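Local coordinates for putative ferritin-like diiron-carboxylate protein TM1526 (Thermotoga maritima, PDB 1VJX) that is of unknown function but belongs to the ferritin-like rubrerythrin family, whose members suggest that it may bind metal and act as an oxidoreductase, at residues Y33-E38 with E92-K97; G42-T47 with L150-E155. All coordinates share one frame; numbering follows the deposited sequence. Where two conformers were deposited one is given.

Overall arrangement
From the N terminus the chain first forms helix 15-36. A short turn then leads into helix 43-68. After helix 71-74 a long loop runs back to the end of helix 15-36, and residues 92-97 of this loop close interaction 1. Helices 101-125 and 129-156 follow, and the end of the last one meets the start of helix 43-68 in interaction 2. The segments alternate along the chain, so the two closures cross rather than nest. Their centres lie about 15 Å apart. Ser-37 and Lys-45 join them directly through a probable hydrogen bond. Together they tie the long loop and three of the four long helices at one end of the bundle.

Interaction 1. Residues Y33-E38 with E92-K97; sequences YRELSE and EILRRK
Leu-94 is the side chain that residues 92-97 send onto the end of helix 15-36, where it meets Glu-35 and Leu-36. Its CB points at the helix. CG stands anti to the carbonyl carbon (chi1 -64°), and the two methyls part from there to different neighbours. CD1 goes to Glu-35. It lies 3.7 Å from Glu-35 CB and 3.7 Å from Glu-35 OE1, so this methyl touches the glutamate at its root and again at its carboxylate. This is van der Waals packing. The carboxylate has its polar partner elsewhere, in a salt bridge from OE1 to Arg-31. CD2 goes to Leu-36 and meets the CD2 methyl of that residue at 3.7 Å. Leu-94 crosses both side chains at about a right angle. Leu-36 also touches Phe-48 and Val-104, so the loop leucine adds to an apolar cluster between helices.

A water lies between the carboxylate of Glu-38 and the carbonyl of Leu-94. It is 2.6 Å from Glu-38 OE1 and 3.3 Å from Leu-94 O. It can donate to either, but other acceptors compete for its protons. Leu-94 O also takes a weak hydrogen bond from His-39. Residues 93-95 form a short 3-10 turn. The arrangement is a long connecting loop packed through one leucine onto a helix end of a ferritin-like four-helix bundle.

Interaction 2. Residues G42-T47 with L150-E155; sequences GEIKKT and LEMKRE
Ile-44 and Thr-47, one helical turn apart, both pack against the selenomethionine at Met-152. Gly-42 comes first, at the N-cap position of helix 43-68, and its O accepts the first-turn bond from Lys-46 N. Glu-43 follows; its carboxylate makes a long salt bridge to Lys-46 NZ. Ile-44 then brings its branched end against the methyl of Met-152. CG2 is 3.6 Å from Met-152 CE, and CG1 is 3.8 Å from the same CE. The methyl therefore sits against both branches. Met-152 can reach there because its chain runs out extended and bends at the last torsion (chi3 77°). Here the N-terminal turn of one bundle helix meets the C-terminal part of another in the ferritin-like fold. Leu-101 of helix 101-125 touches both Ile-44 and Met-152, and Leu-105 also touches Met-152. The CB of Lys-45 points away from helix 129-156, and its NZ hydrogen-bonds to Phe-40 O. Thr-47 closes the segment. Thr-47 and Met-152 reach toward each other, and Thr-47 CG2 comes to 3.5 Å from Met-152 SE. The OG1 of Thr-47 makes a weak hydrogen bond back to Glu-43 O, at 3.3 Å.

Interaction 1. Residues Y33-E38 with E92-K97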
loop_
_atom_site.group_PDB
_atom_site.type_symbol
_atom_site.label_atom_id
_atom_site.label_comp_id
_atom_site.label_asym_id
_atom_site.label_seq_id
_atom_site.Cartn_x
_atom_site.Cartn_y
_atom_site.Cartn_z
ATOM N N TYR A 33 -2.236 9.302 3.366
ATOM C CA TYR A 33 -1.679 9.542 4.707
ATOM C C TYR A 33 -1.218 10.998 4.887
ATOM O O TYR A 33 -1.385 11.577 5.975
ATOM C CB TYR A 33 -0.563 8.542 5.052
ATOM C CG TYR A 33 -1.014 7.091 5.176
ATOM C CD1 TYR A 33 -2.105 6.736 5.971
ATOM C CD2 TYR A 33 -0.314 6.066 4.534
ATOM C CE1 TYR A 33 -2.504 5.414 6.094
ATOM C CE2 TYR A 33 -0.695 4.741 4.650
ATOM C CZ TYR A 33 -1.793 4.410 5.427
ATOM O OH TYR A 33 -2.176 3.082 5.550
ATOM N N ARG A 34 -0.685 11.586 3.824
ATOM C CA ARG A 34 -0.233 12.961 3.871
ATOM C C ARG A 34 -1.446 13.913 3.976
ATOM O O ARG A 34 -1.439 14.833 4.789
ATOM C CB ARG A 34 0.656 13.286 2.655
ATOM C CG ARG A 34 1.703 14.343 2.942
ATOM C CD ARG A 34 2.572 14.716 1.758
ATOM N NE ARG A 34 3.596 13.719 1.423
ATOM C CZ ARG A 34 4.720 13.527 2.100
ATOM N NH1 ARG A 34 4.965 14.225 3.211
ATOM N NH2 ARG A 34 5.592 12.614 1.683
ATOM N N GLU A 35 -2.477 13.666 3.168
ATOM C CA GLU A 35 -3.750 14.396 3.256
ATOM C C GLU A 35 -4.465 14.173 4.604
ATOM O O GLU A 35 -5.040 15.107 5.154
ATOM C CB GLU A 35 -4.686 14.020 2.092
ATOM C CG GLU A 35 -4.277 14.635 0.743
ATOM C CD GLU A 35 -5.037 14.083 -0.481
ATOM O OE1 GLU A 35 -5.012 12.852 -0.738
ATOM O OE2 GLU A 35 -5.645 14.887 -1.209
ATOM N N LEU A 36 -4.432 12.950 5.138
ATOM C CA LEU A 36 -5.039 12.684 6.443
ATOM C C LEU A 36 -4.381 13.514 7.535
ATOM O O LEU A 36 -5.049 13.932 8.507
ATOM C CB LEU A 36 -4.931 11.208 6.834
ATOM C CG LEU A 36 -5.856 10.156 6.221
ATOM C CD1 LEU A 36 -5.563 8.838 6.918
ATOM C CD2 LEU A 36 -7.324 10.507 6.370
ATOM N N SER A 37 -3.072 13.745 7.386
ATOM C CA SER A 37 -2.313 14.479 8.390
ATOM C C SER A 37 -2.789 15.926 8.525
ATOM O O SER A 37 -2.458 16.610 9.481
ATOM C CB SER A 37 -0.827 14.437 8.059
ATOM O OG SER A 37 -0.504 15.366 7.048
ATOM N N GLU A 38 -3.553 16.400 7.553
ATOM C CA GLU A 38 -4.125 17.735 7.618
ATOM C C GLU A 38 -5.331 17.775 8.516
ATOM O O GLU A 38 -5.792 18.837 8.803
ATOM C CB GLU A 38 -4.573 18.194 6.226
ATOM C CG GLU A 38 -3.469 18.624 5.275
ATOM C CD GLU A 38 -3.884 18.522 3.799
ATOM O OE1 GLU A 38 -5.000 18.008 3.491
ATOM O OE2 GLU A 38 -3.061 18.911 2.937
ATOM N N GLU A 92 -13.929 13.414 -1.346
ATOM C CA GLU A 92 -15.099 14.001 -0.712
ATOM C C GLU A 92 -14.941 14.031 0.784
ATOM O O GLU A 92 -15.027 15.079 1.395
ATOM C CB GLU A 92 -16.393 13.242 -1.064
ATOM C CG GLU A 92 -16.839 13.349 -2.526
ATOM C CD GLU A 92 -16.929 14.782 -3.059
ATOM O OE1 GLU A 92 -17.615 15.653 -2.447
ATOM O OE2 GLU A 92 -16.329 15.036 -4.140
ATOM N N ILE A 93 -14.723 12.890 1.394
ATOM C CA ILE A 93 -14.497 12.902 2.838
ATOM C C ILE A 93 -13.294 13.759 3.240
ATOM O O ILE A 93 -13.396 14.539 4.166
ATOM C CB ILE A 93 -14.413 11.482 3.426
ATOM C CG1 ILE A 93 -13.276 10.693 2.790
ATOM C CG2 ILE A 93 -15.769 10.765 3.293
ATOM C CD1 ILE A 93 -12.010 10.793 3.589
ATOM N N LEU A 94 -12.185 13.672 2.522
ATOM C CA LEU A 94 -11.023 14.501 2.834
ATOM C C LEU A 94 -11.278 15.995 2.661
ATOM O O LEU A 94 -10.440 16.813 3.025
ATOM C CB LEU A 94 -9.810 14.100 1.991
ATOM C CG LEU A 94 -9.233 12.690 2.195
ATOM C CD1 LEU A 94 -8.002 12.560 1.348
ATOM C CD2 LEU A 94 -8.884 12.370 3.618
ATOM N N ARG A 95 -12.433 16.348 2.113
ATOM C CA ARG A 95 -12.860 17.733 2.021
ATOM C C ARG A 95 -13.441 18.195 3.383
ATOM O O ARG A 95 -13.441 19.393 3.696
ATOM C CB ARG A 95 -13.920 17.856 0.915
ATOM C CG ARG A 95 -13.683 18.950 -0.080
ATOM C CD ARG A 95 -14.489 18.788 -1.370
ATOM N NE ARG A 95 -13.806 17.905 -2.317
ATOM C CZ ARG A 95 -13.503 18.210 -3.595
ATOM N NH1 ARG A 95 -13.848 19.396 -4.140
ATOM N NH2 ARG A 95 -12.850 17.304 -4.333
ATOM N N ARG A 96 -13.941 17.239 4.171
ATOM C CA ARG A 96 -14.644 17.519 5.423
ATOM C C ARG A 96 -13.712 18.085 6.475
ATOM O O ARG A 96 -12.526 17.830 6.448
ATOM C CB ARG A 96 -15.364 16.273 5.949
ATOM C CG ARG A 96 -16.728 16.055 5.296
ATOM C CD ARG A 96 -17.238 14.608 5.289
ATOM N NE ARG A 96 -16.969 13.862 6.527
ATOM C CZ ARG A 96 -17.725 13.865 7.621
ATOM N NH1 ARG A 96 -18.841 14.600 7.697
ATOM N NH2 ARG A 96 -17.352 13.134 8.662
ATOM N N LYS A 97 -14.263 18.886 7.380
ATOM C CA LYS A 97 -13.467 19.595 8.368
ATOM C C LYS A 97 -13.659 19.030 9.777
ATOM O O LYS A 97 -13.067 19.546 10.732
ATOM C CB LYS A 97 -13.825 21.092 8.318
ATOM C CG LYS A 97 -13.412 21.816 7.030
ATOM C CD LYS A 97 -13.926 23.241 7.036
ATOM C CE LYS A 97 -13.649 23.979 5.733
ATOM N NZ LYS A 97 -14.519 25.194 5.563
HETATM O O HOH W 1 -7.193 16.647 3.192
#

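Interaction 2. Residues G42-T47 with L150-E155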
loop_
_atom_site.group_PDB
_atom_site.type_symbol
_atom_site.label_atom_id
_atom_site.label_comp_id
_atom_site.label_asym_id
_atom_site.label_seq_id
_atom_site.Cartn_x
_atom_site.Cartn_y
_atom_site.Cartn_z
ATOM N N GLY A 42 -1.084 15.702 16.498
ATOM C CA GLY A 42 0.086 15.648 17.360
ATOM C C GLY A 42 1.083 14.599 17.005
ATOM O O GLY A 42 1.694 14.664 15.924
ATOM N N GLU A 43 1.258 13.645 17.917
ATOM C CA GLU A 43 1.878 12.364 17.570
ATOM C C GLU A 43 1.177 11.713 16.364
ATOM O O GLU A 43 1.830 11.145 15.499
ATOM C CB GLU A 43 1.883 11.413 18.774
ATOM C CG GLU A 43 2.842 11.837 19.879
ATOM C CD GLU A 43 4.214 12.143 19.314
ATOM O OE1 GLU A 43 4.776 11.246 18.639
ATOM O OE2 GLU A 43 4.702 13.280 19.500
ATOM N N ILE A 44 -0.146 11.843 16.329
ATOM C CA ILE A 44 -0.975 11.370 15.238
ATOM C C ILE A 44 -0.613 11.979 13.872
ATOM O O ILE A 44 -0.468 11.249 12.905
ATOM C CB ILE A 44 -2.463 11.627 15.574
ATOM C CG1 ILE A 44 -2.907 10.661 16.685
ATOM C CG2 ILE A 44 -3.340 11.426 14.322
ATOM C CD1 ILE A 44 -4.215 11.009 17.333
ATOM N N LYS A 45 -0.477 13.302 13.796
ATOM C CA LYS A 45 -0.074 13.970 12.549
ATOM C C LYS A 45 1.270 13.373 12.079
ATOM O O LYS A 45 1.411 12.927 10.929
ATOM C CB LYS A 45 0.062 15.502 12.743
ATOM C CG LYS A 45 -0.243 16.329 11.489
ATOM C CD LYS A 45 0.278 17.768 11.507
ATOM C CE LYS A 45 -0.800 18.820 11.869
ATOM N NZ LYS A 45 -1.956 18.911 10.907
ATOM N N LYS A 46 2.234 13.364 13.006
ATOM C CA LYS A 46 3.587 12.869 12.772
ATOM C C LYS A 46 3.538 11.425 12.247
ATOM O O LYS A 46 4.297 11.049 11.369
ATOM C CB LYS A 46 4.403 13.003 14.070
ATOM C CG LYS A 46 5.854 12.472 14.081
ATOM C CD LYS A 46 6.323 12.270 15.553
ATOM C CE LYS A 46 7.864 12.360 15.738
ATOM N NZ LYS A 46 8.295 12.234 17.184
ATOM N N THR A 47 2.618 10.639 12.790
ATOM C CA THR A 47 2.496 9.250 12.389
ATOM C C THR A 47 2.084 9.181 10.931
ATOM O O THR A 47 2.755 8.563 10.119
ATOM C CB THR A 47 1.497 8.490 13.321
ATOM O OG1 THR A 47 2.212 7.986 14.456
ATOM C CG2 THR A 47 0.963 7.218 12.660
ATOM N N LEU A 150 -3.947 -0.270 13.824
ATOM C CA LEU A 150 -4.804 -0.967 14.785
ATOM C C LEU A 150 -4.541 -0.494 16.231
ATOM O O LEU A 150 -5.464 -0.441 17.070
ATOM C CB LEU A 150 -4.612 -2.480 14.641
ATOM C CG LEU A 150 -5.098 -3.070 13.305
ATOM C CD1 LEU A 150 -4.517 -4.472 13.047
ATOM C CD2 LEU A 150 -6.655 -3.110 13.263
ATOM N N GLU A 151 -3.281 -0.151 16.504
ATOM C CA GLU A 151 -2.866 0.438 17.781
ATOM C C GLU A 151 -3.552 1.801 18.017
ATOM O O GLU A 151 -4.086 2.045 19.078
ATOM C CB GLU A 151 -1.326 0.558 17.820
ATOM C CG GLU A 151 -0.736 1.251 19.045
ATOM C CD GLU A 151 0.783 1.089 19.128
ATOM O OE1 GLU A 151 1.523 1.900 18.524
ATOM O OE2 GLU A 151 1.248 0.133 19.799
HETATM N N MSE A 152 -3.534 2.664 17.011
HETATM C CA MSE A 152 -4.245 3.938 17.052
HETATM C C MSE A 152 -5.757 3.749 17.193
HETATM O O MSE A 152 -6.393 4.439 17.985
HETATM C CB MSE A 152 -3.927 4.769 15.806
HETATM C CG MSE A 152 -2.513 5.306 15.760
HETATM SE SE MSE A 152 -2.084 6.127 14.032
HETATM C CE MSE A 152 -3.024 7.849 14.193
ATOM N N LYS A 153 -6.335 2.817 16.439
ATOM C CA LYS A 153 -7.768 2.537 16.582
ATOM C C LYS A 153 -8.123 2.161 18.017
ATOM O O LYS A 153 -9.073 2.677 18.618
ATOM C CB LYS A 153 -8.203 1.405 15.660
ATOM C CG LYS A 153 -9.722 1.234 15.597
ATOM C CD LYS A 153 -10.137 0.027 14.750
ATOM C CE LYS A 153 -11.567 -0.440 15.060
ATOM N NZ LYS A 153 -12.614 0.545 14.628
ATOM N N ARG A 154 -7.354 1.220 18.547
ATOM C CA ARG A 154 -7.619 0.622 19.842
ATOM C C ARG A 154 -7.462 1.652 20.947
ATOM O O ARG A 154 -8.234 1.666 21.897
ATOM C CB ARG A 154 -6.622 -0.508 20.039
ATOM C CG ARG A 154 -6.955 -1.543 21.093
ATOM C CD ARG A 154 -5.749 -2.392 21.470
ATOM N NE ARG A 154 -4.654 -1.541 21.955
ATOM C CZ ARG A 154 -4.428 -1.234 23.245
ATOM N NH1 ARG A 154 -5.197 -1.725 24.233
ATOM N NH2 ARG A 154 -3.410 -0.426 23.558
ATOM N N GLU A 155 -6.458 2.513 20.814
ATOM C CA GLU A 155 -6.070 3.452 21.856
ATOM C C GLU A 155 -6.832 4.771 21.837
ATOM O O GLU A 155 -7.439 5.173 22.834
ATOM C CB GLU A 155 -4.588 3.754 21.730
ATOM C CG GLU A 155 -3.703 2.589 22.131
ATOM C CD GLU A 155 -2.217 2.906 21.984
ATOM O OE1 GLU A 155 -1.869 3.859 21.192
ATOM O OE2 GLU A 155 -1.416 2.196 22.664
#